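Putative SnoaL-like polyketide cyclase (Jannaschia sp., PDB 3KKG) is probably a polyketide cyclase of the SnoaL-like family, a putative lyase with an NTF2-like fold. Local coordinates at residues A135-T138 with A139-A142; A59-A62 with V63-E66. One frame throughout, in Å; residues are numbered along the deposited sequence. Where two conformers were deposited one is given.

Contact 1: residues A135-T138 with A139-A142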
ATOM      1  N   ALA A 135       0.360   9.322   9.529  1.00 17.20           N
ATOM      2  CA  ALA A 135       0.420  10.727   9.255  1.00 17.01           C
ATOM      3  C   ALA A 135      -0.969  11.360   9.408  1.00 17.35           C
ATOM      4  O   ALA A 135      -1.083  12.503   9.912  1.00 18.95           O
ATOM      5  CB  ALA A 135       0.981  11.026   7.857  1.00 18.41           C
ATOM      6  N   VAL A 136      -2.008  10.671   8.964  1.00 16.94           N
ATOM      7  CA  VAL A 136      -3.377  11.196   9.097  1.00 18.40           C
ATOM      8  C   VAL A 136      -3.727  11.371  10.576  1.00 19.33           C
ATOM      9  O   VAL A 136      -4.185  12.453  11.023  1.00 18.74           O
ATOM     10  CB  VAL A 136      -4.403  10.316   8.392  1.00 18.69           C
ATOM     11  CG1 VAL A 136      -5.852  10.719   8.762  1.00 19.67           C
ATOM     12  CG2 VAL A 136      -4.229  10.349   6.842  1.00 20.04           C
HETATM   13  N   MSE A 137      -3.507  10.334  11.368  1.00 18.33           N
HETATM   14  CA  MSE A 137      -3.861  10.398  12.785  1.00 19.94           C
HETATM   15  C   MSE A 137      -3.046  11.465  13.477  1.00 21.53           C
HETATM   16  O   MSE A 137      -3.579  12.193  14.363  1.00 21.95           O
HETATM   17  CB  MSE A 137      -3.714   9.040  13.454  1.00 19.69           C
HETATM   18  CG  MSE A 137      -4.585   7.973  12.921  1.00 20.31           C
HETATM   19 SE   MSE A 137      -6.469   8.323  12.992  0.75 24.88          SE
HETATM   20  CE  MSE A 137      -6.671   8.049  14.898  1.00 31.80           C
ATOM     21  N   THR A 138      -1.773  11.612  13.125  1.00 21.24           N
ATOM     22  CA  THR A 138      -0.940  12.673  13.716  1.00 23.21           C
ATOM     23  C   THR A 138      -1.473  14.059  13.366  1.00 21.47           C
ATOM     24  O   THR A 138      -1.564  14.935  14.264  1.00 25.05           O
ATOM     25  CB  THR A 138       0.531  12.518  13.268  1.00 25.61           C
ATOM     26  OG1 THR A 138       0.957  11.227  13.687  1.00 25.07           O
ATOM     27  CG2 THR A 138       1.423  13.614  13.865  1.00 25.44           C
ATOM     28  N   ALA A 139      -1.842  14.281  12.103  1.00 22.28           N
ATOM     29  CA  ALA A 139      -2.319  15.579  11.598  1.00 22.89           C
ATOM     30  C   ALA A 139      -3.621  15.958  12.273  1.00 23.32           C
ATOM     31  O   ALA A 139      -3.765  17.137  12.726  1.00 25.51           O
ATOM     32  CB  ALA A 139      -2.466  15.565  10.119  1.00 23.49           C
ATOM     33  N   ILE A 140      -4.543  15.009  12.429  1.00 20.61           N
ATOM     34  CA  ILE A 140      -5.880  15.342  12.989  1.00 22.81           C
ATOM     35  C   ILE A 140      -5.928  15.371  14.509  1.00 23.80           C
ATOM     36  O   ILE A 140      -6.852  15.975  15.097  1.00 24.55           O
ATOM     37  CB  ILE A 140      -7.003  14.394  12.449  1.00 20.93           C
ATOM     38  CG1 ILE A 140      -6.883  12.967  13.015  1.00 21.60           C
ATOM     39  CG2 ILE A 140      -7.097  14.441  10.971  1.00 20.69           C
ATOM     40  CD1 ILE A 140      -8.023  12.064  12.618  1.00 21.72           C
ATOM     41  N   SER A 141      -4.953  14.752  15.182  1.00 23.38           N
ATOM     42  CA  SER A 141      -4.868  14.748  16.643  1.00 30.58           C
ATOM     43  C   SER A 141      -4.021  15.923  17.165  1.00 32.37           C
ATOM     44  O   SER A 141      -3.886  16.093  18.378  1.00 40.47           O
ATOM     45  CB  SER A 141      -4.232  13.449  17.121  1.00 31.47           C
ATOM     46  OG  SER A 141      -4.930  12.306  16.647  1.00 33.92           O
ATOM     47  N   ALA A 142      -3.468  16.728  16.266  1.00 37.39           N
ATOM     48  CA  ALA A 142      -2.523  17.789  16.618  1.00 41.67           C
ATOM     49  C   ALA A 142      -3.247  18.882  17.430  1.00 46.55           C
ATOM     50  O   ALA A 142      -4.328  19.336  17.011  1.00 47.23           O
ATOM     51  CB  ALA A 142      -1.929  18.394  15.341  1.00 42.15           C
TER
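Ala139 N bonds to Ala135 O and Ile140 N to Val136 O, both at 2.9 Å, in the i to i+4 pattern of helix 133-140. Ser141 N continues the pattern to Met137 O at 3.0 Å, but this bond is more bent, with an N-H...O angle of 138°. The hydroxyl of Ser141 turns back to the same acceptor, with OG 2.7 Å from Met137 O. OG and N come from opposite faces of the carbonyl plane, so two donors grip one oxygen. OG can do this because it sits beside its own backbone N, with chi1 -56°. Thr138 OG1 bonds back to Leu134 O of its own chain, one turn earlier. Met137 is a selenomethionine. Its chain bends at chi2 and chi3, and SE meets Ile140 CD1 at 4.1 Å, the two side chains crossing obliquely. Ile140 CG1 also lies over the preceding turn, 3.4 Å from Val136 O. Beyond the helix, Ile140 rests on Gln95, Val102 and Ser105, and Met137 packs on Leu134 of the second subunit. An alanine in place of Ile140 would probably take away the CD1 methyl that SE meets and open a gap against these loop residues. This is i to i+4 bonding near the C-terminal end of helix 133-140, where a serine hydroxyl doubles the backbone bond to the carbonyl one turn back; the helix follows strand 123-131 of the NTF2-like fold.

Contact 2: residues A59-A62 with V63-E66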
ATOM      1  N   ALA A  59     -20.820  -0.884   5.637  1.00 17.89           N
ATOM      2  CA  ALA A  59     -20.952  -0.172   6.904  1.00 18.57           C
ATOM      3  C   ALA A  59     -19.624   0.418   7.377  1.00 19.83           C
ATOM      4  O   ALA A  59     -19.576   1.544   7.854  1.00 20.19           O
ATOM      5  CB  ALA A  59     -21.536  -1.107   7.962  1.00 19.61           C
ATOM      6  N   PHE A  60     -18.557  -0.355   7.230  1.00 19.08           N
ATOM      7  CA  PHE A  60     -17.226   0.082   7.626  1.00 18.64           C
ATOM      8  C   PHE A  60     -16.806   1.275   6.756  1.00 18.49           C
ATOM      9  O   PHE A  60     -16.240   2.281   7.238  1.00 19.20           O
ATOM     10  CB  PHE A  60     -16.237  -1.078   7.503  1.00 20.06           C
ATOM     11  CG  PHE A  60     -14.836  -0.722   7.881  1.00 21.76           C
ATOM     12  CD1 PHE A  60     -14.437  -0.751   9.192  1.00 25.43           C
ATOM     13  CD2 PHE A  60     -13.929  -0.316   6.926  1.00 20.06           C
ATOM     14  CE1 PHE A  60     -13.133  -0.406   9.535  1.00 30.19           C
ATOM     15  CE2 PHE A  60     -12.607   0.040   7.281  1.00 24.02           C
ATOM     16  CZ  PHE A  60     -12.221  -0.004   8.562  1.00 27.91           C
ATOM     17  N   ASN A  61     -17.017   1.178   5.434  1.00 17.92           N
ATOM     18  CA  ASN A  61     -16.662   2.292   4.560  1.00 17.59           C
ATOM     19  C   ASN A  61     -17.415   3.567   4.923  1.00 18.42           C
ATOM     20  O   ASN A  61     -16.838   4.648   4.948  1.00 19.47           O
ATOM     21  CB  ASN A  61     -16.938   1.902   3.093  1.00 17.08           C
ATOM     22  CG  ASN A  61     -16.245   2.776   2.089  1.00 19.86           C
ATOM     23  OD1 ASN A  61     -16.885   3.331   1.173  1.00 22.11           O
ATOM     24  ND2 ASN A  61     -14.970   2.802   2.149  1.00 16.79           N
ATOM     25  N   ALA A  62     -18.699   3.401   5.229  1.00 19.22           N
ATOM     26  CA  ALA A  62     -19.533   4.523   5.611  1.00 20.53           C
ATOM     27  C   ALA A  62     -18.977   5.237   6.835  1.00 19.80           C
ATOM     28  O   ALA A  62     -18.935   6.470   6.841  1.00 21.06           O
ATOM     29  CB  ALA A  62     -21.007   4.073   5.849  1.00 19.75           C
ATOM     30  N   VAL A  63     -18.494   4.471   7.812  1.00 21.19           N
ATOM     31  CA  VAL A  63     -17.868   5.059   9.016  1.00 21.50           C
ATOM     32  C   VAL A  63     -16.671   5.902   8.651  1.00 20.58           C
ATOM     33  O   VAL A  63     -16.500   7.014   9.112  1.00 23.46           O
ATOM     34  CB  VAL A  63     -17.493   3.982  10.078  1.00 25.06           C
ATOM     35  CG1 VAL A  63     -16.598   4.577  11.201  1.00 27.56           C
ATOM     36  CG2 VAL A  63     -18.734   3.362  10.630  1.00 28.42           C
ATOM     37  N   LEU A  64     -15.810   5.381   7.784  1.00 20.35           N
ATOM     38  CA  LEU A  64     -14.669   6.163   7.379  1.00 20.44           C
ATOM     39  C   LEU A  64     -15.072   7.506   6.777  1.00 20.26           C
ATOM     40  O   LEU A  64     -14.481   8.542   7.054  1.00 19.33           O
ATOM     41  CB  LEU A  64     -13.776   5.368   6.388  1.00 22.02           C
ATOM     42  CG  LEU A  64     -13.153   4.052   6.851  1.00 24.54           C
ATOM     43  CD1 LEU A  64     -12.431   3.345   5.674  1.00 24.02           C
ATOM     44  CD2 LEU A  64     -12.179   4.297   8.005  1.00 25.53           C
ATOM     45  N   PHE A  65     -16.049   7.499   5.845  1.00 18.30           N
ATOM     46  CA  PHE A  65     -16.485   8.701   5.187  1.00 19.16           C
ATOM     47  C   PHE A  65     -17.236   9.695   6.081  1.00 19.43           C
ATOM     48  O   PHE A  65     -17.349  10.839   5.731  1.00 22.61           O
ATOM     49  CB  PHE A  65     -17.261   8.377   3.900  1.00 18.51           C
ATOM     50  CG  PHE A  65     -16.325   7.996   2.761  1.00 18.89           C
ATOM     51  CD1 PHE A  65     -15.909   6.718   2.600  1.00 19.78           C
ATOM     52  CD2 PHE A  65     -15.854   8.969   1.915  1.00 19.87           C
ATOM     53  CE1 PHE A  65     -15.005   6.365   1.616  1.00 21.30           C
ATOM     54  CE2 PHE A  65     -14.984   8.660   0.907  1.00 20.05           C
ATOM     55  CZ  PHE A  65     -14.546   7.348   0.754  1.00 18.37           C
ATOM     56  N   GLU A  66     -17.737   9.252   7.233  0.70 17.78           N
ATOM     57  CA  GLU A  66     -18.245  10.231   8.175  0.70 18.24           C
ATOM     58  C   GLU A  66     -17.126  11.173   8.651  0.70 16.59           C
ATOM     59  O   GLU A  66     -17.364  12.306   9.033  0.70 19.28           O
ATOM     60  CB  GLU A  66     -18.924   9.545   9.356  0.70 20.07           C
ATOM     61  CG  GLU A  66     -20.224   8.969   8.925  0.70 22.17           C
ATOM     62  CD  GLU A  66     -20.863   8.083   9.934  0.70 23.92           C
ATOM     63  OE1 GLU A  66     -20.283   7.824  11.021  0.70 34.51           O
ATOM     64  OE2 GLU A  66     -21.994   7.655   9.638  0.70 35.66           O
TER
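The Phe65 ring has Asn61 O at its edge and in its plane, 3.3 Å from CD1, and the Asn61 side-chain amide packs near CD1 and CE1 of the ring. The two side chains run side by side and point the same way, with amide and ring planes 63° apart. Phe65 CE1 is the ring atom nearest the amide, 3.6 Å from both OD1 and ND2 of Asn61. Leu64 CD1 approaches the Phe60 ring obliquely, 3.7 Å from CE2. Both pairs are i to i+4 neighbours in helix 54-67, an alpha helix of the NTF2-like fold. The backbone follows the same spacing. Leu64 N bonds to Phe60 O at 3.2 Å. Phe65 N bonds to Asn61 O at 3.1 Å, nearly straight at 164°, and it lies in the carbonyl plane. Asn61 O thus takes the backbone N-H while also facing the ring edge. Phe60 CG stands anti to its backbone N (chi1 180°), while Leu64 CG lies beside its own N, and these two choices let the leucine methyl reach the ring. Other parts of the chain cover these side chains. Asn61 is buried against Trp29 and Trp33 of helix 29-36. Phe65 meets Trp23 edge-to-face, and Phe60 does the same with Phe45, which ties the helix to strand 41-45. Aromatic side chains thus pack against Phe60, Asn61 and Phe65, while Ala59, Val63 and Glu66 are exposed. At Val63 the methyl CG2 lies back over the previous turn, 3.4 Å from Ala59 O.

Contact 2 closes before contact 1 opens along the chain, and most of the sheet-forming strands lie between them. Their centres are about 18 Å apart and their nearest atoms about 9 Å apart, so they do not touch. Contact 1 is the more peripheral, with its centre about 19 Å from that of the chain, against about 10 Å for contact 2. It also reaches the second subunit, which contact 2 does not. Both lie near bound glycols. A triethylene glycol is about 4 Å from the Met137 side chain and one is as near to Phe60; a di(hydroxyethyl)ether is about 4 Å from Val136 and one from Leu64. These probably come from the crystallisation liquor, though they may mark pockets.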